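Local atomic coordinates of protein toll (Drosophila melanogaster, PDB entry 4LXR), a protein that acts as the cell-surface receptor for the cleaved cytokine spaetzle C-106, signalling in dorsal-ventral patterning of the embryo and in antifungal innate immunity. Residues A[78-82]-A[105-111]; A[110-116]-A[136-142]; A[362-368]-A[385-391]; A[377-383]-A[401-407]. All coordinates share one frame; numbering follows the deposited sequence.

Contact 1 of 4, residues A[78-82]-A[105-111]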
# COMPACT_ATOMS: atom_id res chain seq x y z
N ARG A 78 -15.83 -9.98 34.59
CA ARG A 78 -14.39 -9.92 34.41
C ARG A 78 -13.69 -9.46 35.68
O ARG A 78 -14.02 -8.41 36.25
CB ARG A 78 -14.03 -8.95 33.27
CG ARG A 78 -14.36 -9.50 31.89
CD ARG A 78 -14.09 -8.48 30.77
NE ARG A 78 -12.68 -8.19 30.56
CZ ARG A 78 -12.23 -7.19 29.81
NH1 ARG A 78 -13.08 -6.39 29.19
NH2 ARG A 78 -10.92 -6.98 29.68
N ARG A 79 -12.68 -10.24 36.09
CA ARG A 79 -11.84 -9.93 37.26
C ARG A 79 -12.62 -9.98 38.58
O ARG A 79 -12.20 -9.41 39.59
CB ARG A 79 -11.13 -8.57 37.09
CG ARG A 79 -10.60 -8.32 35.69
CD ARG A 79 -9.86 -7.01 35.56
NE ARG A 79 -8.44 -7.17 35.85
CZ ARG A 79 -7.47 -6.46 35.25
NH1 ARG A 79 -6.20 -6.68 35.58
NH2 ARG A 79 -7.77 -5.55 34.34
N CYS A 80 -13.75 -10.68 38.57
CA CYS A 80 -14.57 -10.77 39.77
C CYS A 80 -14.14 -11.95 40.63
O CYS A 80 -13.53 -12.89 40.13
CB CYS A 80 -16.06 -10.88 39.41
SG CYS A 80 -16.65 -9.44 38.40
N MET A 81 -14.43 -11.87 41.93
CA MET A 81 -14.14 -12.98 42.83
C MET A 81 -15.30 -13.93 42.84
O MET A 81 -16.46 -13.51 42.77
CB MET A 81 -13.86 -12.47 44.25
CG MET A 81 -12.69 -11.52 44.28
SD MET A 81 -12.33 -10.87 45.89
CE MET A 81 -11.76 -12.35 46.73
N LEU A 82 -15.00 -15.23 42.91
CA LEU A 82 -16.03 -16.22 43.13
C LEU A 82 -16.67 -15.93 44.48
O LEU A 82 -15.98 -15.75 45.49
CB LEU A 82 -15.46 -17.64 43.06
CG LEU A 82 -15.04 -17.98 41.62
CD1 LEU A 82 -14.17 -19.26 41.57
CD2 LEU A 82 -16.27 -18.09 40.72
N PHE A 105 -17.18 -15.93 32.66
CA PHE A 105 -16.57 -15.57 33.94
C PHE A 105 -15.08 -15.67 33.75
O PHE A 105 -14.51 -16.76 33.77
CB PHE A 105 -17.05 -16.48 35.08
CG PHE A 105 -16.75 -15.93 36.47
CD1 PHE A 105 -15.48 -16.06 37.03
CD2 PHE A 105 -17.74 -15.31 37.20
CE1 PHE A 105 -15.21 -15.58 38.30
CE2 PHE A 105 -17.49 -14.79 38.48
CZ PHE A 105 -16.22 -14.92 39.03
N GLU A 106 -14.45 -14.51 33.54
CA GLU A 106 -13.03 -14.41 33.26
C GLU A 106 -12.35 -13.62 34.37
O GLU A 106 -12.58 -12.42 34.50
CB GLU A 106 -12.84 -13.71 31.91
CG GLU A 106 -11.42 -13.45 31.50
CD GLU A 106 -11.37 -12.66 30.20
OE1 GLU A 106 -11.15 -11.44 30.26
OE2 GLU A 106 -11.58 -13.26 29.12
N SER A 107 -11.51 -14.27 35.17
CA SER A 107 -10.89 -13.56 36.29
C SER A 107 -9.59 -14.16 36.79
O SER A 107 -9.46 -15.38 36.90
CB SER A 107 -11.87 -13.44 37.47
OG SER A 107 -11.20 -12.92 38.61
N ASP A 108 -8.65 -13.29 37.15
CA ASP A 108 -7.42 -13.72 37.80
C ASP A 108 -7.44 -13.39 39.29
O ASP A 108 -6.42 -13.47 39.99
CB ASP A 108 -6.22 -13.05 37.12
CG ASP A 108 -6.13 -13.43 35.65
OD1 ASP A 108 -6.54 -14.56 35.29
OD2 ASP A 108 -5.67 -12.59 34.85
N ASN A 109 -8.61 -13.00 39.77
CA ASN A 109 -8.81 -12.74 41.19
C ASN A 109 -10.00 -13.57 41.67
O ASN A 109 -11.09 -13.03 41.88
CB ASN A 109 -9.04 -11.24 41.43
CG ASN A 109 -9.33 -10.92 42.89
OD1 ASN A 109 -9.02 -11.72 43.78
ND2 ASN A 109 -9.93 -9.75 43.14
N LEU A 110 -9.78 -14.87 41.83
CA LEU A 110 -10.83 -15.83 42.18
C LEU A 110 -11.18 -15.84 43.68
O LEU A 110 -12.35 -15.81 44.04
CB LEU A 110 -10.44 -17.24 41.73
CG LEU A 110 -10.23 -17.47 40.22
CD1 LEU A 110 -9.73 -18.89 39.93
CD2 LEU A 110 -11.49 -17.15 39.41
N GLY A 111 -10.16 -15.91 44.53
CA GLY A 111 -10.36 -15.96 45.97
C GLY A 111 -10.55 -17.38 46.48
O GLY A 111 -10.41 -17.62 47.67
O HOH W 1 -10.78 -7.81 41.33
O HOH W 2 -15.07 -12.65 36.71
O HOH W 3 -13.54 -15.63 46.24

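Contact 2 of 4, residues A[110-116]-A[136-142]. With NAG (2-acetamido-2-deoxy-beta-D-glucopyranose), chain I.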
# COMPACT_ATOMS: atom_id res chain seq x y z
N LEU A 110 -9.78 -14.87 41.83
CA LEU A 110 -10.83 -15.83 42.18
C LEU A 110 -11.18 -15.84 43.68
O LEU A 110 -12.35 -15.81 44.04
CB LEU A 110 -10.44 -17.24 41.73
CG LEU A 110 -10.23 -17.47 40.22
CD1 LEU A 110 -9.73 -18.89 39.93
CD2 LEU A 110 -11.49 -17.15 39.41
N GLY A 111 -10.16 -15.91 44.53
CA GLY A 111 -10.36 -15.96 45.97
C GLY A 111 -10.55 -17.38 46.48
O GLY A 111 -10.41 -17.62 47.67
N MET A 112 -10.83 -18.31 45.56
CA MET A 112 -11.14 -19.71 45.86
C MET A 112 -11.22 -20.48 44.53
O MET A 112 -11.14 -19.90 43.45
CB MET A 112 -12.49 -19.81 46.59
CG MET A 112 -13.70 -19.45 45.71
SD MET A 112 -15.28 -19.34 46.58
CE MET A 112 -15.64 -21.08 46.94
N ASN A 113 -11.36 -21.80 44.62
CA ASN A 113 -11.65 -22.65 43.45
C ASN A 113 -13.13 -22.57 43.09
O ASN A 113 -13.98 -22.37 43.97
CB ASN A 113 -11.28 -24.12 43.76
CG ASN A 113 -9.78 -24.34 43.94
OD1 ASN A 113 -8.98 -23.86 43.14
ND2 ASN A 113 -9.39 -25.08 44.99
N ILE A 114 -13.47 -22.72 41.81
CA ILE A 114 -14.88 -22.76 41.41
C ILE A 114 -15.59 -24.02 41.92
O ILE A 114 -14.96 -25.08 42.06
CB ILE A 114 -15.03 -22.59 39.85
CG1 ILE A 114 -16.43 -22.11 39.46
CG2 ILE A 114 -14.63 -23.85 39.13
CD1 ILE A 114 -16.57 -21.72 37.96
N THR A 115 -16.88 -23.92 42.22
CA THR A 115 -17.62 -25.06 42.71
C THR A 115 -18.91 -25.24 41.92
O THR A 115 -19.40 -24.31 41.29
CB THR A 115 -18.03 -24.93 44.20
OG1 THR A 115 -19.03 -23.92 44.33
CG2 THR A 115 -16.83 -24.60 45.10
N ARG A 116 -19.47 -26.45 42.02
CA ARG A 116 -20.79 -26.75 41.49
C ARG A 116 -21.86 -25.78 42.02
O ARG A 116 -22.73 -25.32 41.27
CB ARG A 116 -21.17 -28.20 41.80
CG ARG A 116 -22.50 -28.61 41.23
CD ARG A 116 -23.05 -29.85 41.93
NE ARG A 116 -23.61 -29.51 43.24
CZ ARG A 116 -23.83 -30.38 44.22
NH1 ARG A 116 -24.34 -29.95 45.38
NH2 ARG A 116 -23.54 -31.67 44.06
N THR A 136 -5.34 -23.12 39.81
CA THR A 136 -6.69 -23.40 40.26
C THR A 136 -7.06 -24.85 39.94
O THR A 136 -6.39 -25.54 39.16
CB THR A 136 -7.71 -22.43 39.57
OG1 THR A 136 -8.87 -22.29 40.38
CG2 THR A 136 -8.11 -22.95 38.20
N HIS A 137 -8.14 -25.32 40.55
CA HIS A 137 -8.60 -26.68 40.31
C HIS A 137 -10.07 -26.66 39.99
O HIS A 137 -10.86 -26.09 40.75
CB HIS A 137 -8.41 -27.57 41.54
CG HIS A 137 -8.87 -28.98 41.33
ND1 HIS A 137 -10.04 -29.48 41.87
CD2 HIS A 137 -8.34 -29.99 40.59
CE1 HIS A 137 -10.19 -30.74 41.51
NE2 HIS A 137 -9.18 -31.07 40.73
N ILE A 138 -10.44 -27.24 38.86
CA ILE A 138 -11.87 -27.37 38.54
C ILE A 138 -12.40 -28.74 38.97
O ILE A 138 -11.90 -29.77 38.52
CB ILE A 138 -12.10 -27.15 37.05
CG1 ILE A 138 -11.63 -25.73 36.67
CG2 ILE A 138 -13.59 -27.34 36.69
CD1 ILE A 138 -11.64 -25.53 35.22
N PRO A 139 -13.40 -28.77 39.88
CA PRO A 139 -13.93 -30.07 40.36
C PRO A 139 -14.83 -30.65 39.28
O PRO A 139 -15.57 -29.92 38.63
CB PRO A 139 -14.76 -29.68 41.59
CG PRO A 139 -15.23 -28.31 41.31
CD PRO A 139 -14.08 -27.64 40.53
N ALA A 140 -14.76 -31.96 39.10
CA ALA A 140 -15.39 -32.60 37.97
C ALA A 140 -16.92 -32.69 38.08
O ALA A 140 -17.58 -33.07 37.12
CB ALA A 140 -14.78 -33.96 37.73
N ASN A 141 -17.48 -32.32 39.23
CA ASN A 141 -18.92 -32.15 39.31
C ASN A 141 -19.41 -30.72 38.99
O ASN A 141 -20.59 -30.43 39.17
CB ASN A 141 -19.46 -32.61 40.67
CG ASN A 141 -19.17 -31.63 41.78
OD1 ASN A 141 -18.28 -30.77 41.67
ND2 ASN A 141 -19.91 -31.76 42.88
N LEU A 142 -18.51 -29.86 38.52
CA LEU A 142 -18.86 -28.46 38.21
C LEU A 142 -20.14 -28.34 37.36
O LEU A 142 -21.03 -27.53 37.66
CB LEU A 142 -17.70 -27.73 37.51
CG LEU A 142 -17.98 -26.27 37.11
CD1 LEU A 142 -18.26 -25.40 38.35
CD2 LEU A 142 -16.90 -25.66 36.23
C1 NAG I . -8.12 -25.75 44.79
C2 NAG I . -7.36 -25.04 45.92
C3 NAG I . -6.01 -25.71 46.18
C4 NAG I . -6.13 -27.23 46.30
C5 NAG I . -6.91 -27.79 45.11
C6 NAG I . -7.14 -29.28 45.22
C7 NAG I . -7.65 -22.63 46.31
C8 NAG I . -8.40 -23.01 47.56
N2 NAG I . -7.17 -23.64 45.59
O3 NAG I . -5.45 -25.19 47.38
O4 NAG I . -4.83 -27.82 46.31
O5 NAG I . -8.19 -27.16 45.06
O6 NAG I . -8.51 -29.60 45.44
O7 NAG I . -7.48 -21.46 45.99
O HOH W 4 -8.55 -20.97 42.49
O HOH W 5 -11.35 -23.35 40.06
O HOH W 6 -17.87 -28.71 43.35

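Contact 3 of 4, residues A[362-368]-A[385-391]. With NAG (2-acetamido-2-deoxy-beta-D-glucopyranose), chain L; NAG (2-acetamido-2-deoxy-beta-D-glucopyranose), chain D.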
# COMPACT_ATOMS: atom_id res chain seq x y z
N THR A 362 -6.90 -27.57 -14.96
CA THR A 362 -7.47 -26.65 -13.99
C THR A 362 -8.12 -25.49 -14.72
O THR A 362 -7.71 -24.34 -14.53
CB THR A 362 -6.42 -26.05 -13.07
OG1 THR A 362 -5.40 -25.44 -13.87
CG2 THR A 362 -5.81 -27.12 -12.17
N THR A 363 -9.13 -25.80 -15.53
CA THR A 363 -9.68 -24.82 -16.46
C THR A 363 -10.55 -23.78 -15.77
O THR A 363 -10.94 -22.80 -16.39
CB THR A 363 -10.46 -25.50 -17.61
OG1 THR A 363 -11.53 -26.27 -17.08
CG2 THR A 363 -9.54 -26.40 -18.41
N ASN A 364 -10.86 -24.01 -14.50
CA ASN A 364 -11.67 -23.07 -13.72
C ASN A 364 -10.83 -22.13 -12.84
O ASN A 364 -11.38 -21.33 -12.10
CB ASN A 364 -12.66 -23.84 -12.83
CG ASN A 364 -13.92 -24.21 -13.56
OD1 ASN A 364 -14.60 -23.35 -14.11
ND2 ASN A 364 -14.24 -25.51 -13.59
N LEU A 365 -9.51 -22.25 -12.91
CA LEU A 365 -8.63 -21.45 -12.06
C LEU A 365 -8.88 -19.96 -12.29
O LEU A 365 -8.86 -19.51 -13.43
CB LEU A 365 -7.17 -21.75 -12.37
CG LEU A 365 -6.17 -21.39 -11.28
CD1 LEU A 365 -6.50 -22.12 -9.97
CD2 LEU A 365 -4.75 -21.72 -11.74
N THR A 366 -9.12 -19.20 -11.22
CA THR A 366 -9.34 -17.77 -11.33
C THR A 366 -8.19 -16.93 -10.77
O THR A 366 -7.99 -15.79 -11.20
CB THR A 366 -10.67 -17.32 -10.68
OG1 THR A 366 -10.63 -17.58 -9.28
CG2 THR A 366 -11.86 -18.07 -11.31
N ASP A 367 -7.45 -17.50 -9.83
CA ASP A 367 -6.40 -16.79 -9.11
C ASP A 367 -5.17 -17.65 -9.00
O ASP A 367 -5.24 -18.79 -8.54
CB ASP A 367 -6.85 -16.40 -7.68
CG ASP A 367 -7.94 -15.35 -7.70
OD1 ASP A 367 -7.62 -14.14 -7.84
OD2 ASP A 367 -9.12 -15.74 -7.59
N LEU A 368 -4.04 -17.12 -9.43
CA LEU A 368 -2.81 -17.89 -9.43
C LEU A 368 -1.68 -17.06 -8.85
O LEU A 368 -1.32 -16.03 -9.41
CB LEU A 368 -2.48 -18.40 -10.84
CG LEU A 368 -1.16 -19.16 -10.96
CD1 LEU A 368 -1.10 -20.30 -9.90
CD2 LEU A 368 -0.99 -19.72 -12.35
N ASN A 385 -4.63 -23.22 -21.15
CA ASN A 385 -5.96 -23.73 -20.82
C ASN A 385 -6.60 -22.90 -19.72
O ASN A 385 -7.62 -23.30 -19.15
CB ASN A 385 -5.89 -25.19 -20.37
CG ASN A 385 -5.95 -26.16 -21.54
OD1 ASN A 385 -4.94 -26.76 -21.90
ND2 ASN A 385 -7.13 -26.31 -22.12
N LEU A 386 -6.01 -21.76 -19.42
CA LEU A 386 -6.48 -20.99 -18.28
C LEU A 386 -7.40 -19.84 -18.70
O LEU A 386 -7.22 -18.70 -18.28
CB LEU A 386 -5.31 -20.49 -17.44
CG LEU A 386 -4.53 -21.58 -16.69
CD1 LEU A 386 -3.53 -20.96 -15.71
CD2 LEU A 386 -5.50 -22.53 -15.95
N GLY A 387 -8.39 -20.16 -19.53
CA GLY A 387 -9.34 -19.17 -20.02
C GLY A 387 -10.08 -18.37 -18.96
O GLY A 387 -10.54 -17.26 -19.22
N ASN A 388 -10.20 -18.92 -17.75
CA ASN A 388 -10.93 -18.24 -16.68
C ASN A 388 -10.07 -17.46 -15.69
O ASN A 388 -10.61 -16.79 -14.79
CB ASN A 388 -11.80 -19.23 -15.89
CG ASN A 388 -13.16 -19.43 -16.50
OD1 ASN A 388 -13.29 -19.54 -17.72
ND2 ASN A 388 -14.19 -19.46 -15.67
N LEU A 389 -8.76 -17.59 -15.80
CA LEU A 389 -7.85 -16.92 -14.86
C LEU A 389 -8.11 -15.41 -14.83
O LEU A 389 -8.23 -14.79 -15.88
CB LEU A 389 -6.40 -17.20 -15.24
CG LEU A 389 -5.37 -16.81 -14.18
CD1 LEU A 389 -5.59 -17.63 -12.91
CD2 LEU A 389 -3.94 -17.00 -14.73
N VAL A 390 -8.24 -14.83 -13.65
CA VAL A 390 -8.58 -13.42 -13.52
C VAL A 390 -7.36 -12.61 -13.05
O VAL A 390 -7.04 -11.56 -13.63
CB VAL A 390 -9.79 -13.21 -12.58
CG1 VAL A 390 -10.09 -11.73 -12.42
CG2 VAL A 390 -11.01 -13.95 -13.14
N THR A 391 -6.67 -13.09 -12.02
CA THR A 391 -5.42 -12.44 -11.64
C THR A 391 -4.25 -13.41 -11.55
O THR A 391 -4.37 -14.52 -11.02
CB THR A 391 -5.53 -11.54 -10.37
OG1 THR A 391 -4.86 -12.14 -9.27
CG2 THR A 391 -6.95 -11.24 -10.02
C1 NAG L . -15.45 -25.80 -14.34
C2 NAG L . -14.86 -26.55 -15.58
C3 NAG L . -15.95 -27.35 -16.30
C4 NAG L . -16.68 -28.26 -15.33
C5 NAG L . -17.29 -27.40 -14.23
C6 NAG L . -18.04 -28.21 -13.20
C7 NAG L . -14.79 -24.59 -17.09
C8 NAG L . -13.93 -23.79 -18.01
N2 NAG L . -14.20 -25.64 -16.50
O3 NAG L . -15.35 -28.11 -17.35
O4 NAG L . -17.67 -29.04 -16.00
O5 NAG L . -16.24 -26.72 -13.54
O6 NAG L . -17.19 -29.19 -12.60
O7 NAG L . -15.97 -24.30 -16.88
C1 NAG D . -11.09 -19.85 -2.72
C2 NAG D . -11.57 -18.87 -1.64
C3 NAG D . -12.59 -17.90 -2.21
C4 NAG D . -12.08 -17.24 -3.49
C5 NAG D . -11.60 -18.30 -4.48
C6 NAG D . -10.98 -17.72 -5.73
C7 NAG D . -11.47 -19.65 0.68
C8 NAG D . -12.20 -20.38 1.78
N2 NAG D . -12.12 -19.56 -0.48
O3 NAG D . -12.89 -16.91 -1.23
O4 NAG D . -13.15 -16.51 -4.09
O5 NAG D . -10.60 -19.11 -3.85
O6 NAG D . -9.94 -16.79 -5.44
O7 NAG D . -10.35 -19.18 0.85
O HOH W 7 -8.74 -20.74 -15.81
O HOH W 8 -10.55 -22.03 -19.00
O HOH W 9 -13.96 -20.54 -12.74

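Contact 4 of 4, residues A[377-383]-A[401-407]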
# COMPACT_ATOMS: atom_id res chain seq x y z
N GLY A 377 10.93 -17.96 -17.03
CA GLY A 377 10.25 -17.84 -18.30
C GLY A 377 8.77 -18.10 -18.19
O GLY A 377 8.29 -18.62 -17.18
N ILE A 378 8.04 -17.70 -19.22
CA ILE A 378 6.64 -18.08 -19.35
C ILE A 378 6.55 -18.70 -20.72
O ILE A 378 6.92 -18.06 -21.72
CB ILE A 378 5.68 -16.89 -19.26
CG1 ILE A 378 5.97 -16.06 -18.02
CG2 ILE A 378 4.23 -17.38 -19.24
CD1 ILE A 378 4.93 -14.98 -17.75
N SER A 379 6.12 -19.95 -20.77
CA SER A 379 6.15 -20.67 -22.04
C SER A 379 4.83 -20.48 -22.75
O SER A 379 3.88 -19.93 -22.18
CB SER A 379 6.43 -22.17 -21.82
OG SER A 379 5.32 -22.83 -21.23
N GLY A 380 4.77 -20.92 -24.00
CA GLY A 380 3.55 -20.82 -24.78
C GLY A 380 2.43 -21.75 -24.34
O GLY A 380 1.29 -21.54 -24.73
N ASP A 381 2.75 -22.75 -23.52
CA ASP A 381 1.75 -23.76 -23.12
C ASP A 381 1.25 -23.67 -21.69
O ASP A 381 0.15 -24.15 -21.39
CB ASP A 381 2.30 -25.18 -23.34
CG ASP A 381 2.29 -25.60 -24.80
OD1 ASP A 381 1.64 -24.91 -25.62
OD2 ASP A 381 2.91 -26.63 -25.11
N ILE A 382 2.05 -23.09 -20.80
CA ILE A 382 1.77 -23.16 -19.38
C ILE A 382 0.37 -22.67 -19.00
O ILE A 382 -0.29 -23.30 -18.17
CB ILE A 382 2.87 -22.45 -18.52
CG1 ILE A 382 2.59 -22.62 -17.03
CG2 ILE A 382 3.00 -20.99 -18.88
CD1 ILE A 382 2.76 -24.04 -16.52
N PHE A 383 -0.10 -21.59 -19.62
CA PHE A 383 -1.40 -21.00 -19.25
C PHE A 383 -2.45 -21.17 -20.35
O PHE A 383 -3.49 -20.53 -20.31
CB PHE A 383 -1.27 -19.49 -18.97
CG PHE A 383 -0.27 -19.14 -17.91
CD1 PHE A 383 -0.14 -19.91 -16.76
CD2 PHE A 383 0.54 -18.02 -18.05
CE1 PHE A 383 0.77 -19.56 -15.78
CE2 PHE A 383 1.46 -17.68 -17.08
CZ PHE A 383 1.58 -18.44 -15.94
N THR A 401 12.12 -14.15 -20.17
CA THR A 401 11.40 -14.28 -21.43
C THR A 401 9.93 -14.61 -21.26
O THR A 401 9.53 -15.31 -20.32
CB THR A 401 12.01 -15.36 -22.35
OG1 THR A 401 11.67 -16.66 -21.85
CG2 THR A 401 13.51 -15.20 -22.44
N ILE A 402 9.14 -14.09 -22.18
CA ILE A 402 7.72 -14.36 -22.25
C ILE A 402 7.42 -14.83 -23.66
O ILE A 402 7.58 -14.07 -24.61
CB ILE A 402 6.89 -13.10 -21.94
CG1 ILE A 402 7.31 -12.52 -20.59
CG2 ILE A 402 5.38 -13.43 -21.96
CD1 ILE A 402 6.34 -11.48 -20.06
N ASP A 403 7.02 -16.09 -23.81
CA ASP A 403 6.74 -16.63 -25.13
C ASP A 403 5.68 -15.79 -25.84
O ASP A 403 4.77 -15.25 -25.19
CB ASP A 403 6.27 -18.07 -25.03
CG ASP A 403 6.09 -18.71 -26.39
OD1 ASP A 403 5.00 -18.54 -26.99
OD2 ASP A 403 7.04 -19.35 -26.87
N SER A 404 5.81 -15.67 -27.15
CA SER A 404 4.92 -14.78 -27.90
C SER A 404 3.48 -15.25 -27.83
O SER A 404 2.56 -14.47 -27.99
CB SER A 404 5.40 -14.61 -29.35
OG SER A 404 5.37 -15.85 -30.04
N ARG A 405 3.28 -16.54 -27.56
CA ARG A 405 1.93 -17.09 -27.44
C ARG A 405 1.49 -17.37 -26.01
O ARG A 405 0.45 -18.00 -25.78
CB ARG A 405 1.77 -18.34 -28.32
CG ARG A 405 2.02 -18.07 -29.80
CD ARG A 405 1.62 -19.22 -30.70
NE ARG A 405 0.18 -19.49 -30.69
CZ ARG A 405 -0.74 -18.73 -31.29
NH1 ARG A 405 -0.38 -17.63 -31.95
NH2 ARG A 405 -2.03 -19.06 -31.22
N ALA A 406 2.26 -16.87 -25.03
CA ALA A 406 1.96 -17.11 -23.62
C ALA A 406 0.54 -16.70 -23.20
O ALA A 406 -0.10 -17.39 -22.40
CB ALA A 406 2.97 -16.41 -22.73
N PHE A 407 0.07 -15.58 -23.74
CA PHE A 407 -1.19 -15.00 -23.30
C PHE A 407 -2.28 -14.93 -24.37
O PHE A 407 -3.21 -14.14 -24.27
CB PHE A 407 -0.94 -13.63 -22.66
CG PHE A 407 -0.11 -13.71 -21.41
CD1 PHE A 407 -0.69 -14.10 -20.20
CD2 PHE A 407 1.25 -13.42 -21.44
CE1 PHE A 407 0.09 -14.19 -19.04
CE2 PHE A 407 2.02 -13.49 -20.29
CZ PHE A 407 1.45 -13.89 -19.09
O HOH W 10 9.30 -17.97 -22.66
O HOH W 11 1.01 -19.97 -21.45

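Contact 1 of 4, residues A[78-82]-A[105-111]
Leu82 and Phe105 form the tight part of this contact: the CD2 methyl of Leu82 lies over one face of the Phe105 ring, 4.0 Å from its centroid and 30° off the normal, which meets the geometry of a CH-pi contact. The other branch, Leu82 CD1, runs alongside Leu110 and touches its CD2 at 4.0 Å. Backbone bonds fix this register, with Arg79 N donating to Glu106 O (2.7 Å) and Leu82 N to Leu110 O (2.9 Å). Between them the hydroxyl of Ser107 works twice. Its OG donates to Cys80 O at 2.8 Å, from above the carbonyl plane, and accepts from Asn109 N, closing an ST turn.

The side of Met81 and Asn109 is looser and wetter. Met81 CG merely passes Asn109 ND2 at 3.5 Å, and a water joins that ND2 to Arg79 O. Separate from this is the edge facing the ligand, where Arg78 and Glu106 lie side by side and their NE–OE1 salt bridge is long at 3.6 Å. Arg78 has a stronger partner in Glu48 of the spaetzle C-106 chain, and Glu106 in Arg129 of strand 127-131.

Strand 102-106 runs parallel between strands 74-78 and 127-131 near the N-terminal end of the solenoid, while the Cys80–Cys52 disulfide ties the loop after Arg78 back to strand 47-52.

Contact 2 of 4, residues A[110-116]-A[136-142]
Asn113 reaches across to Thr136 and His137, and its side chain can be followed atom by atom. CB rests 3.6 Å from His137 O. CG stands anti to the carbonyl carbon (chi1 -67°), which carries the amide over toward the 136-142 loop. There OD1 accepts from His137 N at 3.1 Å with an N-H...O angle of 152°, the donor standing 57° above the carbonyl plane, so the bond does not use an in-plane lone pair. A water that also bonds Thr136 OG1 gives OD1 a second donor. At the tip, ND2 is bonded covalently to C1 of an N-acetylglucosamine (1.4 Å). Asn113, Ile114 and Thr115 form the Asn-X-Thr sequon, and O5 of the sugar comes to 3.6 Å from His137 CB.

A second water bridges the backbones, bonding Ile114 N, His137 O and Thr136 OG1. Farther along the packing turns apolar: Ile114 CG1 meets Leu142 CD1 at 3.9 Å, the two side chains crossing at about a right angle, and Ile114 CG2 touches Pro139 CD at 4.1 Å. At the far end of the two loops, the aliphatic part of Arg116 lies across Asn141, its CD 3.8 Å from Asn141 ND2, while a third water links Arg116 N to Asn141 OD1.

The two loops leave the neighbouring parallel strands 102-106 and 127-131, and from the latter Phe130 packs against Leu110, Ile114 and Ile138, so that both loops cover this one side chain.

Contact 3 of 4, residues A[362-368]-A[385-391]
Asn385 O lies 3.7 Å from the Thr363 CG2 methyl, and a water donates to both Asn385 O and Thr363 O, joining the two loops. Leu386 then turns inward, its CD2 3.2 Å from Thr362 O and 4.0 Å from Leu365 CB. At Asn388 the contact is wet, ND2 donating to a water that in turn donates to Asn364 O and OD1. That asparagine carries a glycan: its ND2 is bonded to C1 of an N-acetylglucosamine and also bonds Val339 O, while N2 of the sugar donates to Thr363 OG1 almost straight (175°).

Leu389 lies side by side with Leu365, its CG anti to the backbone N (chi1 -168°), a setting that leaves CD1 wedged 3.8 Å from Leu368 CB. Next, Val390 N (2.6 Å) and Thr391 N (3.1 Å) both grip Thr366 O, the second almost in line with the carbonyl. Thr391 O returns a bond to Leu368 N, and here the two strands are in parallel register. Beside them Asp367 OD1 touches the Thr391 CG2 methyl, while OD2 takes a hydrogen bond from O6 of a second glycan (2.5 Å). With an alanine at Asp367, O6 would probably lose this acceptor, and the sugar's hydroxymethyl group would be less firmly fixed.

Type I turns at Thr362–Leu365 and Leu386–Leu389, each leading into a short parallel strand with inward leucines, are the repeated coil of a leucine-rich repeat, here LRR 10 stacked on LRR 11.

Contact 4 of 4, residues A[377-383]-A[401-407]
Ile378 holds CG1 anti to the carbonyl carbon (chi1 -51°) and CG2 anti to the backbone N, and this staggering sends its two branches to different partners. CG2 lands on Ala406 CB at 3.8 Å, and CD1 reaches Phe407 CZ at 3.9 Å. Phe383, set by a chi1 of -57°, comes alongside Phe407 pointing the same way; the rings are oblique, centroids 6.0 Å apart and planes at 39°, with CD2 of Phe383 nearest CE1 of Phe407.

Both rings also touch Leu392 of strand 391-393, so the contact joins the hydrophobic core of LRR 10 and LRR 11 to the outer, convex side of the solenoid, where the short strands 377-378 and 401-402 pair in parallel. The evidence for that pairing is Ile378 N to Thr401 O (3.0 Å) and Asp403 N to Ile378 O (2.9 Å).

Asp403 then turns the chain: its OD1 accepts from Arg405 N at 2.7 Å, an Asx turn, while its CB packs 3.4 Å from Gly380 N. Were an alanine to replace Asp403, the Arg405 N-H would probably lack its side-chain acceptor and the turn would be less firmly held. One water bonds Ser379 O, Phe383 N and Ala406 O, serving three backbone atoms at once.

The four contacts fall into two pairs along the curved leucine-rich-repeat solenoid of the Toll ectodomain, the extracellular part of the receptor. Contacts 1 and 2 have centres about 12 Å apart, share Leu110 and Gly111, and touch where Leu82 CD1 meets Ile114 N at 3.5 Å. Contacts 3 and 4, about 15 Å apart between centres, join the concave-side strands to the convex side of the same two repeats and meet through Leu368 CD2 and Phe383 CE1 at 3.9 Å. Between contacts 1 and 3 the nearest atoms are about 37 Å apart. Of the four, contact 1 alone reaches the spaetzle C-106 chain; contacts 2 and 3 carry N-linked sugars. The Phe383 side chain of contact 4 is about 13 Å from a bound N-acetylglucosamine.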